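PDB 6BFI: VIN1 from Oscarella pearsei, which binds actin filaments and may play a role in cell-cell adhesion, as a member of the vinculin/alpha-catenin family. Local coordinates for residues 203-206 and 207-210; 382-385 and 386-389; 443-446 and 447-451; 455-458 and 459-463. All coordinates share one frame; numbering follows the deposited sequence.

Overall arrangement
All four contacts are local, within one helix or at its C-terminal end, and in series along the chain; none closes a long loop, nests in or crosses another. Contact 1 lies on helix 185-215, contact 2 on helix 381-390, contact 3 near the end of helix 432-449, and contact 4 at the end of helix 452-460, the next helix in the chain. Centres lie about 12 to 22 Å apart. Contacts 2 and 4 touch, L386 CG standing 4.1 Å from A456 CB and A389 O 3.8 Å from L460 CD1; contact 1 touches no other, and contact 3 only adjoins contact 4 in sequence. Helix 466-493 is common ground, packing against side chains of all four contacts.

Contact 1 (203-206 and 207-210)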
loop_
_atom_site.group_PDB
_atom_site.type_symbol
_atom_site.label_atom_id
_atom_site.label_comp_id
_atom_site.label_asym_id
_atom_site.label_seq_id
_atom_site.Cartn_x
_atom_site.Cartn_y
_atom_site.Cartn_z
ATOM N N PRO A 203 10.956 20.546 16.644
ATOM C CA PRO A 203 11.696 20.581 17.917
ATOM C C PRO A 203 13.002 19.809 17.867
ATOM O O PRO A 203 13.932 20.135 18.617
ATOM C CB PRO A 203 10.710 19.966 18.918
ATOM C CG PRO A 203 9.864 19.068 18.092
ATOM C CD PRO A 203 9.706 19.767 16.776
ATOM N N ILE A 204 13.102 18.798 17.003
ATOM C CA ILE A 204 14.380 18.120 16.811
ATOM C C ILE A 204 15.404 19.094 16.248
ATOM O O ILE A 204 16.569 19.111 16.667
ATOM C CB ILE A 204 14.209 16.893 15.898
ATOM C CG1 ILE A 204 12.955 16.107 16.281
ATOM C CG2 ILE A 204 15.438 16.004 15.961
ATOM C CD1 ILE A 204 12.902 15.692 17.728
ATOM N N LEU A 205 14.980 19.922 15.292
ATOM C CA LEU A 205 15.875 20.914 14.711
ATOM C C LEU A 205 16.356 21.901 15.766
ATOM O O LEU A 205 17.565 22.115 15.924
ATOM C CB LEU A 205 15.176 21.646 13.567
ATOM C CG LEU A 205 15.966 22.804 12.961
ATOM C CD1 LEU A 205 17.337 22.332 12.512
ATOM C CD2 LEU A 205 15.198 23.421 11.801
ATOM N N ILE A 206 15.424 22.507 16.512
ATOM C CA ILE A 206 15.858 23.491 17.502
ATOM C C ILE A 206 16.733 22.838 18.566
ATOM O O ILE A 206 17.673 23.463 19.080
ATOM C CB ILE A 206 14.650 24.225 18.122
ATOM C CG1 ILE A 206 13.833 23.292 19.015
ATOM C CG2 ILE A 206 13.779 24.833 17.033
ATOM C CD1 ILE A 206 12.789 24.006 19.848
ATOM N N SER A 207 16.473 21.566 18.886
ATOM C CA SER A 207 17.301 20.869 19.865
ATOM C C SER A 207 18.724 20.684 19.348
ATOM O O SER A 207 19.697 21.022 20.037
ATOM C CB SER A 207 16.670 19.522 20.215
ATOM O OG SER A 207 17.433 18.840 21.191
ATOM N N SER A 208 18.863 20.159 18.126
ATOM C CA SER A 208 20.188 19.973 17.540
ATOM C C SER A 208 20.948 21.292 17.458
ATOM O O SER A 208 22.154 21.344 17.740
ATOM C CB SER A 208 20.062 19.336 16.155
ATOM O OG SER A 208 19.286 20.145 15.290
ATOM N N ILE A 209 20.255 22.372 17.083
ATOM C CA ILE A 209 20.881 23.692 17.092
ATOM C C ILE A 209 21.383 24.031 18.489
ATOM O O ILE A 209 22.484 24.572 18.657
ATOM C CB ILE A 209 19.899 24.760 16.577
ATOM C CG1 ILE A 209 19.498 24.477 15.134
ATOM C CG2 ILE A 209 20.523 26.137 16.673
ATOM C CD1 ILE A 209 18.406 25.387 14.637
ATOM N N ARG A 210 20.585 23.718 19.513
ATOM C CA ARG A 210 21.004 23.989 20.883
ATOM C C ARG A 210 22.297 23.253 21.222
ATOM O O ARG A 210 23.218 23.841 21.808
ATOM C CB ARG A 210 19.885 23.611 21.852
ATOM C CG ARG A 210 20.014 24.204 23.241
ATOM C CD ARG A 210 18.642 24.587 23.770
ATOM N NE ARG A 210 18.082 25.718 23.034
ATOM C CZ ARG A 210 16.786 26.008 22.974
ATOM N NH1 ARG A 210 15.902 25.241 23.597
ATOM N NH2 ARG A 210 16.371 27.061 22.283
#
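L205, S208 and I209 form a contact of i to i+3 and i to i+4 type, one turn of alpha-helix within helix 185-215 of this vinculin-family helical bundle. The evidence is a run of four backbone bonds, from the amides of S207, S208, I209 and R210 to the carbonyls four residues earlier. The helix is kinked internally at P203, whose ring nitrogen has no hydrogen to give, and N of I204 likewise lacks a bond to the preceding turn; from S207 N onto P203 O (2.9 Å) the pattern is regular. L205 O is gripped twice. I209 N comes at it nearly along the C=O axis, at 2.9 Å, while S208 OG donates to it from 2.7 Å at a C=O...O angle of 118°, well to one side of that axis. A chi1 of 59° makes this possible, setting OG of S208 between its own backbone N and carbonyl carbon and turning it back along the helix. Replacing S208 by alanine removes OG, and would probably leave L205 O held by the I209 amide alone of these two donors. The faces of the turn meet different neighbours: L205 packs on V234, I235 and L238 of helix 224-249, I209 on L157 and F160 of helix 154-178, and I204 and S207 on Y471 of helix 466-493. L205 and I209 meet by their branch ends, crossing at a slant. With CG1 of I209 beside its backbone N (chi1 -62°), this branch runs back over the preceding turn and places CD1 of I209 3.9 Å from CD1 of L205.

Contact 2 (382-385 and 386-389); sequences PIKA and LEDA
K384 reaches forward along its own helix to two acidic side chains, E387 and D388, and the three make a salt-bridge network across one turn. The shorter arm is a hydrogen-bonded salt bridge: NZ of K384 lies 3.1 Å from OE1 of E387 and meets that oxygen nearly in line with its C-O bond. The other arm is long, NZ of K384 to OD1 of D388 at 3.7 Å, and here the methylene before the ammonium lies equally near, CE of K384 being 3.6 Å from the same OD1. The lysine chain is otherwise extended and bends once, at chi2 (59°), which swings its outer half toward the following turn. D388 leans back to meet it: with CG beside the backbone N (chi1 -64°), its carboxylate is brought back to the K384 side chain, which it crosses at a slant, OD2 of D388 lying 3.7 Å from CE of K384. Beneath these groups the backbone fixes the spacing, as D388 N donates to K384 O at 2.9 Å and E387 N to I383 O at the same distance. Further out, K476 of helix 466-493 forms a second salt bridge to OE1 of E387, while I383 packs on W479 of that helix and on F410 of helix 399-427. With two lysines at a single carboxylate oxygen, E387 is likely to remain ionised; its bridge to K476 adds a charged link to helix 466-493 beside the I383 packing.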
loop_
_atom_site.group_PDB
_atom_site.type_symbol
_atom_site.label_atom_id
_atom_site.label_comp_id
_atom_site.label_asym_id
_atom_site.label_seq_id
_atom_site.Cartn_x
_atom_site.Cartn_y
_atom_site.Cartn_z
ATOM N N PRO A 382 21.247 -3.228 21.033
ATOM C CA PRO A 382 22.496 -2.626 20.532
ATOM C C PRO A 382 22.544 -1.109 20.620
ATOM O O PRO A 382 23.605 -0.553 20.934
ATOM C CB PRO A 382 22.552 -3.115 19.078
ATOM C CG PRO A 382 21.794 -4.396 19.092
ATOM C CD PRO A 382 20.669 -4.175 20.062
ATOM N N ILE A 383 21.434 -0.415 20.350
ATOM C CA ILE A 383 21.470 1.043 20.427
ATOM C C ILE A 383 21.568 1.499 21.878
ATOM O O ILE A 383 22.156 2.550 22.168
ATOM C CB ILE A 383 20.254 1.669 19.715
ATOM C CG1 ILE A 383 20.466 3.176 19.534
ATOM C CG2 ILE A 383 18.974 1.417 20.492
ATOM C CD1 ILE A 383 19.318 3.883 18.841
ATOM N N LYS A 384 21.010 0.722 22.811
ATOM C CA LYS A 384 21.191 1.030 24.225
ATOM C C LYS A 384 22.642 0.838 24.638
ATOM O O LYS A 384 23.193 1.649 25.393
ATOM C CB LYS A 384 20.267 0.158 25.076
ATOM C CG LYS A 384 20.358 0.434 26.564
ATOM C CD LYS A 384 20.003 1.879 26.870
ATOM C CE LYS A 384 20.075 2.163 28.359
ATOM N NZ LYS A 384 19.757 3.585 28.662
ATOM N N ALA A 385 23.280 -0.227 24.144
ATOM C CA ALA A 385 24.701 -0.428 24.406
ATOM C C ALA A 385 25.540 0.700 23.818
ATOM O O ALA A 385 26.553 1.094 24.408
ATOM C CB ALA A 385 25.150 -1.779 23.847
ATOM N N LEU A 386 25.132 1.238 22.664
ATOM C CA LEU A 386 25.849 2.371 22.088
ATOM C C LEU A 386 25.673 3.626 22.934
ATOM O O LEU A 386 26.642 4.354 23.182
ATOM C CB LEU A 386 25.381 2.621 20.656
ATOM C CG LEU A 386 25.967 3.863 19.979
ATOM C CD1 LEU A 386 27.470 3.723 19.781
ATOM C CD2 LEU A 386 25.273 4.133 18.658
ATOM N N GLU A 387 24.444 3.896 23.387
ATOM C CA GLU A 387 24.218 5.067 24.230
ATOM C C GLU A 387 24.998 4.965 25.537
ATOM O O GLU A 387 25.572 5.956 26.004
ATOM C CB GLU A 387 22.725 5.242 24.512
ATOM C CG GLU A 387 22.388 6.549 25.222
ATOM C CD GLU A 387 20.992 6.559 25.818
ATOM O OE1 GLU A 387 20.591 5.542 26.424
ATOM O OE2 GLU A 387 20.294 7.584 25.679
ATOM N N ASP A 388 25.032 3.775 26.140
ATOM C CA ASP A 388 25.827 3.592 27.351
ATOM C C ASP A 388 27.318 3.717 27.067
ATOM O O ASP A 388 28.073 4.193 27.923
ATOM C CB ASP A 388 25.521 2.236 27.989
ATOM C CG ASP A 388 24.088 2.131 28.471
ATOM O OD1 ASP A 388 23.460 3.185 28.699
ATOM O OD2 ASP A 388 23.592 0.994 28.625
ATOM N N ALA A 389 27.759 3.299 25.877
ATOM C CA ALA A 389 29.162 3.467 25.513
ATOM C C ALA A 389 29.520 4.940 25.378
ATOM O O ALA A 389 30.624 5.355 25.754
ATOM C CB ALA A 389 29.461 2.718 24.214
#

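Contact 3 (443-446 and 447-451); sequences AKLR and DISTA
The flat peptide carbonyl of L445 is met by both donors of S449. S449 N donates to L445 O from 2.9 Å, tilted 28° out of the carbonyl plane, and S449 OG donates to the same oxygen. The latter distance, 2.5 Å, is very short, so its exact value is doubtful. OG of S449, held beside its own backbone N (chi1 -63°), turns back to the preceding turn. CG2 of I448 approaches the same carbonyl as well, 3.3 Å from L445 O, and lies 3.2 Å from K444 O, so a methyl packs against two consecutive carbonyl oxygens. The two flat side chains, the R446 guanidinium and the D447 carboxylate, find their polar partners outside this turn: NH2 of R446 makes a salt bridge to D419, and OD2 of D447 is hydrogen-bonded to the hydroxyl of Y233. This is the C-terminal part of helix 432-449 in a vinculin-family helical bundle, packed against helices 399-427, 466-493 and 224-249. L445 sits against T414 and L417 of the first and W479 and M486 of the second, and S449 OG is hydrogen-bonded to T414 OG1. I448 N onto K444 O is a straight helical bond at 2.9 Å, its N-H...O angle 175°. Two residues on, T450 N gives only a weak bond to R446 O. Meanwhile D447 O receives two donors of T450, the hydroxyl OG1 at 2.6 Å, in the plane of the carbonyl, and the amide N at 3.1 Å.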
loop_
_atom_site.group_PDB
_atom_site.type_symbol
_atom_site.label_atom_id
_atom_site.label_comp_id
_atom_site.label_asym_id
_atom_site.label_seq_id
_atom_site.Cartn_x
_atom_site.Cartn_y
_atom_site.Cartn_z
ATOM N N ALA A 443 13.278 2.136 4.597
ATOM C CA ALA A 443 14.085 3.265 4.138
ATOM C C ALA A 443 14.148 4.361 5.196
ATOM O O ALA A 443 15.198 4.989 5.393
ATOM C CB ALA A 443 13.526 3.813 2.825
ATOM N N LYS A 444 13.033 4.597 5.892
ATOM C CA LYS A 444 13.045 5.532 7.011
ATOM C C LYS A 444 13.979 5.055 8.117
ATOM O O LYS A 444 14.724 5.856 8.698
ATOM C CB LYS A 444 11.627 5.727 7.546
ATOM C CG LYS A 444 11.572 6.175 8.996
ATOM C CD LYS A 444 10.207 6.727 9.371
ATOM C CE LYS A 444 10.165 7.101 10.845
ATOM N NZ LYS A 444 8.962 7.904 11.197
ATOM N N LEU A 445 13.964 3.751 8.412
ATOM C CA LEU A 445 14.833 3.231 9.465
ATOM C C LEU A 445 16.305 3.440 9.126
ATOM O O LEU A 445 17.093 3.853 9.986
ATOM C CB LEU A 445 14.545 1.752 9.708
ATOM C CG LEU A 445 15.347 1.121 10.849
ATOM C CD1 LEU A 445 15.063 1.838 12.157
ATOM C CD2 LEU A 445 15.042 -0.368 10.972
ATOM N N ARG A 446 16.699 3.160 7.881
ATOM C CA ARG A 446 18.076 3.429 7.473
ATOM C C ARG A 446 18.401 4.914 7.606
ATOM O O ARG A 446 19.439 5.296 8.174
ATOM C CB ARG A 446 18.300 2.961 6.034
ATOM C CG ARG A 446 18.128 1.463 5.810
ATOM C CD ARG A 446 18.481 1.091 4.376
ATOM N NE ARG A 446 18.698 -0.343 4.207
ATOM C CZ ARG A 446 17.838 -1.167 3.618
ATOM N NH1 ARG A 446 16.695 -0.702 3.132
ATOM N NH2 ARG A 446 18.124 -2.458 3.513
ATOM N N ASP A 447 17.502 5.768 7.102
ATOM C CA ASP A 447 17.753 7.205 7.101
ATOM C C ASP A 447 17.973 7.735 8.515
ATOM O O ASP A 447 18.948 8.450 8.773
ATOM C CB ASP A 447 16.597 7.937 6.420
ATOM C CG ASP A 447 16.824 9.433 6.343
ATOM O OD1 ASP A 447 17.665 9.865 5.525
ATOM O OD2 ASP A 447 16.160 10.176 7.096
ATOM N N ILE A 448 17.080 7.390 9.447
ATOM C CA ILE A 448 17.255 7.852 10.821
ATOM C C ILE A 448 18.445 7.162 11.473
ATOM O O ILE A 448 19.067 7.713 12.390
ATOM C CB ILE A 448 15.962 7.652 11.637
ATOM C CG1 ILE A 448 16.088 8.310 13.013
ATOM C CG2 ILE A 448 15.643 6.174 11.794
ATOM C CD1 ILE A 448 16.534 9.763 12.964
ATOM N N SER A 449 18.799 5.963 11.007
ATOM C CA SER A 449 19.980 5.291 11.538
ATOM C C SER A 449 21.255 6.050 11.195
ATOM O O SER A 449 22.246 5.957 11.931
ATOM C CB SER A 449 20.054 3.858 11.011
ATOM O OG SER A 449 18.940 3.096 11.443
ATOM N N THR A 450 21.256 6.810 10.092
ATOM C CA THR A 450 22.447 7.594 9.768
ATOM C C THR A 450 22.776 8.641 10.833
ATOM O O THR A 450 23.920 9.106 10.893
ATOM C CB THR A 450 22.295 8.295 8.415
ATOM O OG1 THR A 450 21.324 9.346 8.518
ATOM C CG2 THR A 450 21.865 7.304 7.342
ATOM N N ALA A 451 21.816 9.019 11.675
ATOM C CA ALA A 451 22.013 10.085 12.648
ATOM C C ALA A 451 22.318 9.581 14.052
ATOM O O ALA A 451 22.578 10.395 14.944
ATOM C CB ALA A 451 20.779 10.993 12.690
#

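Contact 4 (455-458 and 459-463); sequences AARV and VLENP
V458 and N462 meet on the buried side of this turn, whereas R457 and E461 lie alongside one another on its partly exposed side. CG1 of V458 is 3.9 Å from ND2 of N462, which donates a weak hydrogen bond to V458 O at 3.4 Å. The stronger partner of ND2 is the S222 carbonyl. V458 and V459 pack on A468 of helix 466-493, and L460 and A456 on F403 of helix 399-427. On the outer side the charged ends do not meet: guanidinium and carboxylate planes are 41° apart, and NH1 of R457 remains 4.9 Å from OE2 of E461. What touches is the aliphatic stem, CG of R457 at 3.4 Å from that OE2. CG of E461 lies beside its backbone N (chi1 -72°) and the chain bends at chi2, laying the carboxylate along that stem. With an alanine in place of E461 the carboxylate is gone, and the R457 stem would probably be less covered and its guanidinium without this nearby opposite charge. The i to i+4 bonding lengthens at the helix end: L460 N donates to A456 O at 2.9 Å and E461 N to R457 O at 3.2 Å, from 36° out of the carbonyl plane; then N462 N turns to V459 O at 3.1 Å. E461 is the first residue to leave helical geometry, marking the C terminus of helix 452-460 within the bundle.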
loop_
_atom_site.group_PDB
_atom_site.type_symbol
_atom_site.label_atom_id
_atom_site.label_comp_id
_atom_site.label_asym_id
_atom_site.label_seq_id
_atom_site.Cartn_x
_atom_site.Cartn_y
_atom_site.Cartn_z
ATOM N N ALA A 455 25.299 11.541 16.856
ATOM C CA ALA A 455 24.835 12.113 18.118
ATOM C C ALA A 455 25.539 11.468 19.305
ATOM O O ALA A 455 26.040 12.159 20.204
ATOM C CB ALA A 455 23.319 11.956 18.237
ATOM N N ALA A 456 25.592 10.134 19.320
ATOM C CA ALA A 456 26.301 9.435 20.386
ATOM C C ALA A 456 27.773 9.814 20.415
ATOM O O ALA A 456 28.393 9.806 21.484
ATOM C CB ALA A 456 26.141 7.924 20.224
ATOM N N ARG A 457 28.350 10.152 19.261
ATOM C CA ARG A 457 29.736 10.598 19.232
ATOM C C ARG A 457 29.886 12.017 19.767
ATOM O O ARG A 457 30.931 12.349 20.336
ATOM C CB ARG A 457 30.295 10.507 17.810
ATOM C CG ARG A 457 31.814 10.416 17.752
ATOM C CD ARG A 457 32.327 10.303 16.324
ATOM N NE ARG A 457 31.877 9.082 15.663
ATOM C CZ ARG A 457 32.551 7.936 15.677
ATOM N NH1 ARG A 457 33.706 7.849 16.325
ATOM N NH2 ARG A 457 32.070 6.874 15.045
ATOM N N VAL A 458 28.863 12.862 19.603
ATOM C CA VAL A 458 28.886 14.170 20.246
ATOM C C VAL A 458 28.829 14.014 21.758
ATOM O O VAL A 458 29.539 14.713 22.494
ATOM C CB VAL A 458 27.737 15.058 19.735
ATOM C CG1 VAL A 458 27.710 16.382 20.501
ATOM C CG2 VAL A 458 27.876 15.310 18.244
ATOM N N VAL A 459 27.988 13.100 22.248
ATOM C CA VAL A 459 27.946 12.869 23.689
ATOM C C VAL A 459 29.273 12.304 24.181
ATOM O O VAL A 459 29.785 12.711 25.231
ATOM C CB VAL A 459 26.769 11.950 24.057
ATOM C CG1 VAL A 459 26.887 11.492 25.505
ATOM C CG2 VAL A 459 25.463 12.677 23.843
ATOM N N LEU A 460 29.858 11.374 23.420
ATOM C CA LEU A 460 31.099 10.728 23.836
ATOM C C LEU A 460 32.208 11.747 24.080
ATOM O O LEU A 460 33.003 11.597 25.015
ATOM C CB LEU A 460 31.540 9.714 22.783
ATOM C CG LEU A 460 32.887 9.032 23.029
ATOM C CD1 LEU A 460 32.794 8.045 24.187
ATOM C CD2 LEU A 460 33.394 8.353 21.767
ATOM N N GLU A 461 32.277 12.790 23.252
ATOM C CA GLU A 461 33.340 13.781 23.337
ATOM C C GLU A 461 32.891 15.068 24.024
ATOM O O GLU A 461 33.561 16.100 23.899
ATOM C CB GLU A 461 33.887 14.078 21.940
ATOM C CG GLU A 461 34.726 12.938 21.372
ATOM C CD GLU A 461 34.356 12.584 19.946
ATOM O OE1 GLU A 461 33.899 13.481 19.207
ATOM O OE2 GLU A 461 34.518 11.404 19.564
ATOM N N ASN A 462 31.778 15.024 24.763
ATOM C CA ASN A 462 31.275 16.183 25.503
ATOM C C ASN A 462 30.515 15.698 26.730
ATOM O O ASN A 462 29.296 15.869 26.835
ATOM C CB ASN A 462 30.380 17.048 24.614
ATOM C CG ASN A 462 31.170 17.890 23.634
ATOM O OD1 ASN A 462 32.125 18.566 24.012
ATOM N ND2 ASN A 462 30.779 17.850 22.364
ATOM N N PRO A 463 31.221 15.111 27.703
ATOM C CA PRO A 463 30.517 14.465 28.831
ATOM C C PRO A 463 29.601 15.398 29.610
ATOM O O PRO A 463 28.426 15.075 29.820
ATOM C CB PRO A 463 31.670 13.942 29.703
ATOM C CG PRO A 463 32.865 13.919 28.805
ATOM C CD PRO A 463 32.682 15.063 27.866
#